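Putative peptidyl-arginine deiminase family protein (Campylobacter jejuni subsp. jejuni serotype O:2, PDB 6B10) probably hydrolyses agmatine to N-carbamoylputrescine as an agmatine deiminase of the Porphyromonas-type peptidyl-arginine deiminase family, a step of polyamine biosynthesis leading to putrescine. Local coordinates at residues A[89-94]-A[123-128]. Residues are numbered along the deposited sequence; the frame is centred on the assembly and turned at random.
Sequences RDFGAI and AVNSKL. With K (potassium ion), chain E.
G92 and N125 bring the two backbones nearest, their CA atoms 6.6 Å apart, where the turn that leaves a short, weakly bonded helical run at 89-91 passes one flank of the helix through 123-128. The N125 carboxamide carries most of the contact. Its CG stands anti to its own carbonyl carbon (chi1 -69°), which directs the amide across to the turn. N125 ND2 donates to F91 O over 3.0 Å; the N-H...O angle of 141° shows a bent bond, and the donor lies above the carbonyl plane, not on a lone pair. The other end of the amide faces the next residues of the turn: N125 OD1 is 3.6 Å from G92 CA and 3.2 Å from A93 N, so the carboxamide spans three consecutive residues.

F91 O has a second role, since it also binds the potassium ion, at 2.8 Å. One carbonyl oxygen thus takes both the cation and an amide N-H. A water that donates to D90 O also coordinates the ion; D106 OD1 and F107 O bind it too.

The F91 ring flanks the polar link. N125 ND2 reaches its edge, near the ring plane, 3.9 Å from F91 CD1, with ring and amide planes 68° apart. Further along that edge, V124 CG1 packs 4.1 Å from F91 CE1, the two side chains crossing at about a right angle. All five touching residues are buried.

In the fold, the contact fastens the turn between helix 88-91 and strand 94-98 to helix 120-133. Strand 101-108 meets both segments: I94 pairs with L105, A93 packs on A104, and N125 touches D106, while L128 of the helix reaches F79 on strand 76-80.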
loop_
_atom_site.group_PDB
_atom_site.type_symbol
_atom_site.label_atom_id
_atom_site.label_comp_id
_atom_site.label_asym_id
_atom_site.label_seq_id
_atom_site.Cartn_x
_atom_site.Cartn_y
_atom_site.Cartn_z
ATOM N N ARG A 89 1.437 -1.010 -6.145
ATOM C CA ARG A 89 1.822 -1.537 -4.829
ATOM C C ARG A 89 2.262 -3.014 -4.905
ATOM O O ARG A 89 3.148 -3.440 -4.162
ATOM C CB ARG A 89 0.657 -1.370 -3.838
ATOM C CG ARG A 89 0.916 -1.821 -2.395
ATOM C CD ARG A 89 1.779 -0.869 -1.579
ATOM N NE ARG A 89 1.321 0.520 -1.642
ATOM C CZ ARG A 89 1.943 1.542 -1.053
ATOM N NH1 ARG A 89 3.027 1.338 -0.321
ATOM N NH2 ARG A 89 1.469 2.774 -1.187
ATOM N N ASP A 90 1.640 -3.794 -5.788
ATOM C CA ASP A 90 2.026 -5.201 -5.973
ATOM C C ASP A 90 3.462 -5.354 -6.463
ATOM O O ASP A 90 4.216 -6.174 -5.934
ATOM C CB ASP A 90 1.109 -5.908 -6.984
ATOM C CG ASP A 90 -0.273 -6.206 -6.435
ATOM O OD1 ASP A 90 -0.402 -6.484 -5.223
ATOM O OD2 ASP A 90 -1.234 -6.189 -7.234
ATOM N N PHE A 91 3.833 -4.581 -7.481
ATOM C CA PHE A 91 5.117 -4.789 -8.158
ATOM C C PHE A 91 6.140 -3.654 -8.025
ATOM O O PHE A 91 7.317 -3.870 -8.302
ATOM C CB PHE A 91 4.903 -5.148 -9.643
ATOM C CG PHE A 91 4.281 -4.054 -10.457
ATOM C CD1 PHE A 91 5.056 -3.032 -10.976
ATOM C CD2 PHE A 91 2.918 -4.060 -10.725
ATOM C CE1 PHE A 91 4.486 -2.023 -11.731
ATOM C CE2 PHE A 91 2.340 -3.055 -11.478
ATOM C CZ PHE A 91 3.125 -2.033 -11.982
ATOM N N GLY A 92 5.722 -2.469 -7.594
ATOM C CA GLY A 92 6.633 -1.322 -7.483
ATOM C C GLY A 92 7.857 -1.555 -6.607
ATOM O O GLY A 92 7.883 -2.464 -5.775
ATOM N N ALA A 93 8.875 -0.723 -6.794
ATOM C CA ALA A 93 10.111 -0.827 -6.021
ATOM C C ALA A 93 9.897 -0.359 -4.581
ATOM O O ALA A 93 9.186 0.621 -4.347
ATOM C CB ALA A 93 11.206 -0.005 -6.675
ATOM N N ILE A 94 10.529 -1.047 -3.632
ATOM C CA ILE A 94 10.360 -0.753 -2.203
ATOM C C ILE A 94 11.652 -0.187 -1.614
ATOM O O ILE A 94 12.696 -0.823 -1.695
ATOM C CB ILE A 94 9.927 -2.019 -1.428
ATOM C CG1 ILE A 94 8.507 -2.422 -1.827
ATOM C CG2 ILE A 94 9.973 -1.792 0.077
ATOM C CD1 ILE A 94 8.163 -3.853 -1.474
ATOM N N ALA A 123 9.459 -5.292 -15.981
ATOM C CA ALA A 123 10.291 -4.336 -16.690
ATOM C C ALA A 123 10.061 -2.912 -16.183
ATOM O O ALA A 123 11.025 -2.197 -15.920
ATOM C CB ALA A 123 10.034 -4.420 -18.185
ATOM N N VAL A 124 8.793 -2.520 -16.023
ATOM C CA VAL A 124 8.416 -1.146 -15.628
ATOM C C VAL A 124 9.414 -0.504 -14.655
ATOM O O VAL A 124 9.821 0.646 -14.839
ATOM C CB VAL A 124 6.993 -1.085 -14.997
ATOM C CG1 VAL A 124 6.741 0.261 -14.323
ATOM C CG2 VAL A 124 5.912 -1.330 -16.042
ATOM N N ASN A 125 9.797 -1.246 -13.621
ATOM C CA ASN A 125 10.735 -0.737 -12.624
ATOM C C ASN A 125 12.133 -0.445 -13.178
ATOM O O ASN A 125 12.765 0.539 -12.788
ATOM C CB ASN A 125 10.851 -1.715 -11.455
ATOM C CG ASN A 125 9.583 -1.787 -10.628
ATOM O OD1 ASN A 125 9.213 -0.822 -9.951
ATOM N ND2 ASN A 125 8.906 -2.933 -10.678
ATOM N N SER A 126 12.619 -1.310 -14.064
ATOM C CA SER A 126 13.937 -1.114 -14.676
ATOM C C SER A 126 13.955 0.153 -15.514
ATOM O O SER A 126 14.853 0.983 -15.362
ATOM C CB SER A 126 14.332 -2.313 -15.537
ATOM O OG SER A 126 14.578 -3.448 -14.730
ATOM N N LYS A 127 12.952 0.296 -16.381
ATOM C CA LYS A 127 12.828 1.488 -17.225
ATOM C C LYS A 127 12.844 2.719 -16.337
ATOM O O LYS A 127 13.618 3.644 -16.554
ATOM C CB LYS A 127 11.534 1.533 -18.066
ATOM C CG LYS A 127 10.780 0.238 -18.343
ATOM C CD LYS A 127 11.400 -0.611 -19.438
ATOM C CE LYS A 127 10.314 -1.391 -20.167
ATOM N NZ LYS A 127 10.858 -2.315 -21.196
ATOM N N LEU A 128 11.971 2.712 -15.334
ATOM C CA LEU A 128 11.767 3.861 -14.462
ATOM C C LEU A 128 13.060 4.291 -13.790
ATOM O O LEU A 128 13.394 5.475 -13.769
ATOM C CB LEU A 128 10.717 3.525 -13.397
ATOM C CG LEU A 128 10.358 4.621 -12.389
ATOM C CD1 LEU A 128 9.733 5.820 -13.083
ATOM C CD2 LEU A 128 9.421 4.078 -11.317
HETATM K K K E . 8.854 -6.243 -8.315
HETATM O O HOH W 1 6.984 -7.294 -6.217
#